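Local coordinates for glyoxylate reductase (Paecilomyces sp. J18, PDB 3WNV), which probably catalyses the NAD(P)H-dependent reduction of glyoxylate to glycolate, as a member of the D-isomer-specific 2-hydroxyacid dehydrogenase family, at residues F121-I134 with L281-G293. Residues are numbered along the deposited sequence; the frame is centred on the assembly and turned at random.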
loop_
_atom_site.group_PDB
_atom_site.type_symbol
_atom_site.label_atom_id
_atom_site.label_comp_id
_atom_site.label_asym_id
_atom_site.label_seq_id
_atom_site.Cartn_x
_atom_site.Cartn_y
_atom_site.Cartn_z
ATOM N N PHE A 121 11.115 -5.160 -9.746
ATOM C CA PHE A 121 11.586 -6.514 -9.437
ATOM C C PHE A 121 10.552 -7.546 -9.802
ATOM O O PHE A 121 10.849 -8.503 -10.535
ATOM C CB PHE A 121 12.024 -6.614 -7.968
ATOM C CG PHE A 121 12.492 -7.989 -7.560
ATOM C CD1 PHE A 121 13.800 -8.364 -7.788
ATOM C CD2 PHE A 121 11.643 -8.868 -6.910
ATOM C CE1 PHE A 121 14.279 -9.627 -7.415
ATOM C CE2 PHE A 121 12.093 -10.161 -6.503
ATOM C CZ PHE A 121 13.445 -10.537 -6.748
ATOM N N LEU A 122 9.324 -7.364 -9.326
ATOM C CA LEU A 122 8.232 -8.252 -9.693
ATOM C C LEU A 122 7.958 -8.327 -11.194
ATOM O O LEU A 122 7.626 -9.389 -11.694
ATOM C CB LEU A 122 6.946 -7.868 -8.939
ATOM C CG LEU A 122 6.941 -8.166 -7.460
ATOM C CD1 LEU A 122 5.701 -7.522 -6.788
ATOM C CD2 LEU A 122 6.965 -9.699 -7.217
ATOM N N MET A 123 8.021 -7.194 -11.906
ATOM C CA MET A 123 7.745 -7.186 -13.342
ATOM C C MET A 123 8.772 -8.029 -14.110
ATOM O O MET A 123 8.435 -8.816 -14.967
ATOM C CB MET A 123 7.781 -5.743 -13.860
ATOM C CG MET A 123 7.428 -5.645 -15.344
ATOM S SD MET A 123 7.601 -3.947 -15.988
ATOM C CE MET A 123 9.392 -3.765 -16.100
ATOM N N ILE A 124 10.049 -7.827 -13.829
ATOM C CA ILE A 124 11.064 -8.615 -14.504
ATOM C C ILE A 124 10.901 -10.107 -14.126
ATOM O O ILE A 124 10.970 -10.976 -15.015
ATOM C CB ILE A 124 12.456 -8.111 -14.101
ATOM C CG1 ILE A 124 12.624 -6.642 -14.573
ATOM C CG2 ILE A 124 13.551 -9.007 -14.712
ATOM C CD1 ILE A 124 12.365 -6.427 -16.065
ATOM N N GLY A 125 10.606 -10.387 -12.854
ATOM C CA GLY A 125 10.376 -11.762 -12.381
ATOM C C GLY A 125 9.244 -12.426 -13.191
ATOM O O GLY A 125 9.344 -13.605 -13.611
ATOM N N ALA A 126 8.186 -11.660 -13.427
ATOM C CA ALA A 126 6.987 -12.189 -14.092
ATOM C C ALA A 126 7.273 -12.417 -15.571
ATOM O O ALA A 126 6.879 -13.441 -16.141
ATOM C CB ALA A 126 5.831 -11.239 -13.896
ATOM N N LEU A 127 7.992 -11.471 -16.180
ATOM C CA LEU A 127 8.344 -11.610 -17.599
ATOM C C LEU A 127 9.344 -12.718 -17.863
ATOM O O LEU A 127 9.413 -13.191 -19.009
ATOM C CB LEU A 127 8.930 -10.306 -18.119
ATOM C CG LEU A 127 7.967 -9.127 -18.273
ATOM C CD1 LEU A 127 8.761 -7.857 -18.449
ATOM C CD2 LEU A 127 7.067 -9.328 -19.468
ATOM N N ARG A 128 10.149 -13.097 -16.869
ATOM C CA ARG A 128 11.063 -14.237 -16.995
ATOM C C ARG A 128 10.478 -15.518 -16.398
ATOM O O ARG A 128 11.132 -16.587 -16.460
ATOM C CB ARG A 128 12.428 -13.950 -16.293
ATOM C CG ARG A 128 13.196 -12.716 -16.807
ATOM C CD ARG A 128 13.416 -12.855 -18.308
ATOM N NE ARG A 128 14.351 -11.832 -18.811
ATOM C CZ ARG A 128 15.649 -12.044 -19.050
ATOM N NH1 ARG A 128 16.193 -13.242 -18.857
ATOM N NH2 ARG A 128 16.406 -11.040 -19.493
ATOM N N GLN A 129 9.281 -15.414 -15.801
ATOM C CA GLN A 129 8.703 -16.498 -14.953
ATOM C C GLN A 129 9.801 -17.081 -14.055
ATOM O O GLN A 129 10.078 -18.309 -14.017
ATOM C CB GLN A 129 7.978 -17.564 -15.810
ATOM C CG GLN A 129 6.996 -16.890 -16.772
ATOM C CD GLN A 129 6.141 -17.832 -17.576
ATOM O OE1 GLN A 129 6.310 -19.051 -17.513
ATOM N NE2 GLN A 129 5.183 -17.274 -18.328
ATOM N N ALA A 130 10.420 -16.175 -13.312
ATOM C CA ALA A 130 11.703 -16.450 -12.674
ATOM C C ALA A 130 11.647 -17.441 -11.523
ATOM O O ALA A 130 12.687 -17.921 -11.079
ATOM C CB ALA A 130 12.358 -15.142 -12.197
ATOM N N TYR A 131 10.457 -17.724 -11.002
ATOM C CA TYR A 131 10.366 -18.728 -9.937
ATOM C C TYR A 131 10.855 -20.089 -10.423
ATOM O O TYR A 131 11.415 -20.870 -9.662
ATOM C CB TYR A 131 8.932 -18.793 -9.338
ATOM C CG TYR A 131 8.836 -19.759 -8.163
ATOM C CD1 TYR A 131 9.438 -19.462 -6.940
ATOM C CD2 TYR A 131 8.165 -20.974 -8.290
ATOM C CE1 TYR A 131 9.363 -20.368 -5.843
ATOM C CE2 TYR A 131 8.087 -21.888 -7.221
ATOM C CZ TYR A 131 8.681 -21.557 -5.997
ATOM O OH TYR A 131 8.595 -22.436 -4.937
ATOM N N VAL A 132 10.648 -20.393 -11.698
ATOM C CA VAL A 132 11.166 -21.646 -12.238
ATOM C C VAL A 132 12.704 -21.751 -12.180
ATOM O O VAL A 132 13.209 -22.698 -11.600
ATOM C CB VAL A 132 10.575 -21.974 -13.634
ATOM C CG1 VAL A 132 11.118 -23.286 -14.156
ATOM C CG2 VAL A 132 9.057 -22.044 -13.504
ATOM N N PRO A 133 13.447 -20.795 -12.784
ATOM C CA PRO A 133 14.916 -20.909 -12.679
ATOM C C PRO A 133 15.477 -20.684 -11.264
ATOM O O PRO A 133 16.476 -21.316 -10.936
ATOM C CB PRO A 133 15.429 -19.832 -13.665
ATOM C CG PRO A 133 14.287 -18.868 -13.823
ATOM C CD PRO A 133 13.055 -19.759 -13.762
ATOM N N ILE A 134 14.818 -19.877 -10.429
ATOM C CA ILE A 134 15.251 -19.678 -9.048
ATOM C C ILE A 134 15.208 -21.009 -8.314
ATOM O O ILE A 134 16.132 -21.365 -7.591
ATOM C CB ILE A 134 14.356 -18.674 -8.326
ATOM C CG1 ILE A 134 14.667 -17.261 -8.826
ATOM C CG2 ILE A 134 14.546 -18.757 -6.791
ATOM C CD1 ILE A 134 13.676 -16.234 -8.439
ATOM N N LEU A 281 -0.921 -19.302 -5.667
ATOM C CA LEU A 281 0.262 -19.699 -4.919
ATOM C C LEU A 281 0.949 -20.862 -5.593
ATOM O O LEU A 281 2.180 -20.940 -5.586
ATOM C CB LEU A 281 -0.130 -20.077 -3.481
ATOM C CG LEU A 281 0.975 -20.110 -2.431
ATOM C CD1 LEU A 281 1.729 -18.800 -2.466
ATOM C CD2 LEU A 281 0.357 -20.340 -1.049
ATOM N N ASN A 282 0.165 -21.731 -6.240
ATOM C CA ASN A 282 0.709 -22.999 -6.749
ATOM C C ASN A 282 1.196 -22.887 -8.167
ATOM O O ASN A 282 1.645 -23.867 -8.735
ATOM C CB ASN A 282 -0.315 -24.139 -6.674
ATOM C CG ASN A 282 -0.776 -24.426 -5.254
ATOM O OD1 ASN A 282 -0.127 -24.037 -4.278
ATOM N ND2 ASN A 282 -1.923 -25.109 -5.134
ATOM N N ASN A 283 1.109 -21.690 -8.737
ATOM C CA ASN A 283 1.488 -21.463 -10.141
ATOM C C ASN A 283 2.960 -21.001 -10.264
ATOM O O ASN A 283 3.299 -19.868 -9.899
ATOM C CB ASN A 283 0.549 -20.393 -10.732
ATOM C CG ASN A 283 0.747 -20.188 -12.205
ATOM O OD1 ASN A 283 1.768 -20.569 -12.766
ATOM N ND2 ASN A 283 -0.227 -19.560 -12.840
ATOM N N PRO A 284 3.837 -21.862 -10.801
ATOM C CA PRO A 284 5.265 -21.513 -10.762
ATOM C C PRO A 284 5.612 -20.470 -11.818
ATOM O O PRO A 284 6.752 -20.012 -11.833
ATOM C CB PRO A 284 5.961 -22.845 -11.079
ATOM C CG PRO A 284 4.966 -23.563 -11.954
ATOM C CD PRO A 284 3.594 -23.173 -11.441
ATOM N N ARG A 285 4.655 -20.110 -12.673
ATOM C CA ARG A 285 4.843 -19.023 -13.656
ATOM C C ARG A 285 4.562 -17.641 -13.089
ATOM O O ARG A 285 4.967 -16.637 -13.687
ATOM C CB ARG A 285 3.955 -19.219 -14.894
ATOM C CG ARG A 285 4.097 -20.591 -15.529
ATOM C CD ARG A 285 3.217 -20.707 -16.770
ATOM N NE ARG A 285 3.520 -21.945 -17.481
ATOM C CZ ARG A 285 3.326 -22.160 -18.783
ATOM N NH1 ARG A 285 2.821 -21.204 -19.562
ATOM N NH2 ARG A 285 3.640 -23.345 -19.305
ATOM N N ALA A 286 3.903 -17.583 -11.929
ATOM C CA ALA A 286 3.689 -16.331 -11.194
ATOM C C ALA A 286 4.941 -15.910 -10.414
ATOM O O ALA A 286 5.762 -16.744 -10.043
ATOM C CB ALA A 286 2.514 -16.482 -10.236
ATOM N N MET A 287 5.092 -14.611 -10.178
ATOM C CA MET A 287 6.189 -14.120 -9.337
ATOM C C MET A 287 5.563 -13.467 -8.124
ATOM O O MET A 287 4.842 -12.475 -8.277
ATOM C CB MET A 287 7.029 -13.112 -10.111
ATOM C CG MET A 287 8.213 -12.617 -9.285
ATOM S SD MET A 287 9.523 -13.879 -9.120
ATOM C CE MET A 287 10.616 -13.181 -7.876
ATOM N N LEU A 288 5.797 -14.040 -6.940
ATOM C CA LEU A 288 4.997 -13.685 -5.747
ATOM C C LEU A 288 5.894 -13.329 -4.578
ATOM O O LEU A 288 6.834 -14.094 -4.241
ATOM C CB LEU A 288 4.140 -14.872 -5.324
ATOM C CG LEU A 288 3.163 -15.410 -6.370
ATOM C CD1 LEU A 288 2.317 -16.538 -5.820
ATOM C CD2 LEU A 288 2.235 -14.281 -6.898
ATOM N N LEU A 289 5.591 -12.199 -3.935
ATOM C CA LEU A 289 6.242 -11.792 -2.678
ATOM C C LEU A 289 5.190 -11.558 -1.589
ATOM O O LEU A 289 4.034 -11.218 -1.879
ATOM C CB LEU A 289 7.060 -10.500 -2.897
ATOM C CG LEU A 289 8.294 -10.678 -3.812
ATOM C CD1 LEU A 289 8.896 -9.300 -4.104
ATOM C CD2 LEU A 289 9.341 -11.570 -3.135
ATOM N N PRO A 290 5.584 -11.736 -0.315
ATOM C CA PRO A 290 4.610 -11.555 0.789
ATOM C C PRO A 290 4.575 -10.138 1.343
ATOM O O PRO A 290 4.924 -9.881 2.520
ATOM C CB PRO A 290 5.099 -12.533 1.849
ATOM C CG PRO A 290 6.656 -12.554 1.636
ATOM C CD PRO A 290 6.820 -12.430 0.111
ATOM N N HIS A 291 4.199 -9.217 0.468
ATOM C CA HIS A 291 4.049 -7.807 0.823
ATOM C C HIS A 291 5.275 -7.230 1.497
ATOM O O HIS A 291 5.176 -6.726 2.633
ATOM C CB HIS A 291 2.786 -7.607 1.704
ATOM C CG HIS A 291 2.185 -6.255 1.586
ATOM N ND1 HIS A 291 0.910 -5.960 2.031
ATOM C CD2 HIS A 291 2.653 -5.100 1.031
ATOM C CE1 HIS A 291 0.640 -4.691 1.788
ATOM N NE2 HIS A 291 1.682 -4.149 1.174
ATOM N N ILE A 292 6.392 -7.231 0.749
ATOM C CA ILE A 292 7.660 -6.742 1.264
ATOM C C ILE A 292 8.015 -5.340 0.757
ATOM O O ILE A 292 9.109 -4.850 1.055
ATOM C CB ILE A 292 8.844 -7.684 0.955
ATOM C CG1 ILE A 292 9.232 -7.674 -0.541
ATOM C CG2 ILE A 292 8.574 -9.125 1.513
ATOM C CD1 ILE A 292 10.570 -8.413 -0.772
ATOM N N GLY A 293 7.113 -4.734 0.010
ATOM C CA GLY A 293 7.344 -3.431 -0.641
ATOM C C GLY A 293 8.219 -2.461 0.140
ATOM O O GLY A 293 9.303 -2.082 -0.274
HETATM O O HOH W 1 2.620 -17.896 -19.441
#
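Met287, on the edge strand 287-288 of the Rossmann-type sheet in the nucleotide-binding domain, packs against the end of helix 112-127 and the turn that leads into helix 131-138. With CG anti to the backbone N (chi1 -178°) and a bend at chi2 (73°), its side chain runs alongside the helix and then reaches the Phe121 ring. Met287 CB sits 3.8 Å from Ala126 N, and Met287 CG lies 3.9 Å from Gly125 CA, an approach so close that a beta carbon on Gly125 would collide with the thioether chain. The Met287 methyl CE ends 3.6 Å from Phe121 CE2, the two side chains crossing at about a right angle. Two residues on, Leu289 points to the same side and sets CD1 3.7 Å from Leu122 CD2, which also touches Met287.

Helix 112-127 ends in a Schellman motif at Gln129, whose positive phi turns the chain past the type I turn from Asn283 to Ala286. There Tyr131 offers its ring edge to Pro284 O, and Val132 CG2 touches the same oxygen at 3.5 Å. The extended side chains of Gln129 and Arg285 run side by side in the same direction, amide and guanidinium planes 40° apart; Gln129 OE1 rests 3.3 Å from Arg285 CG, and one water accepts from Gln129 NE2 and, weakly, from Arg285 NH1. Replacing Gln129 with an alanine would probably leave the aliphatic part of Arg285 without its neighbour and its guanidinium freer to swing. Ser264 OG, from strand 262-267, is hydrogen-bonded to Arg285 O and weakly to Ala126 O, bridging the segments. No direct hydrogen bond joins them; their association therefore rests on van der Waals contact, mostly apolar round Met287, supplemented by the shared water and serine.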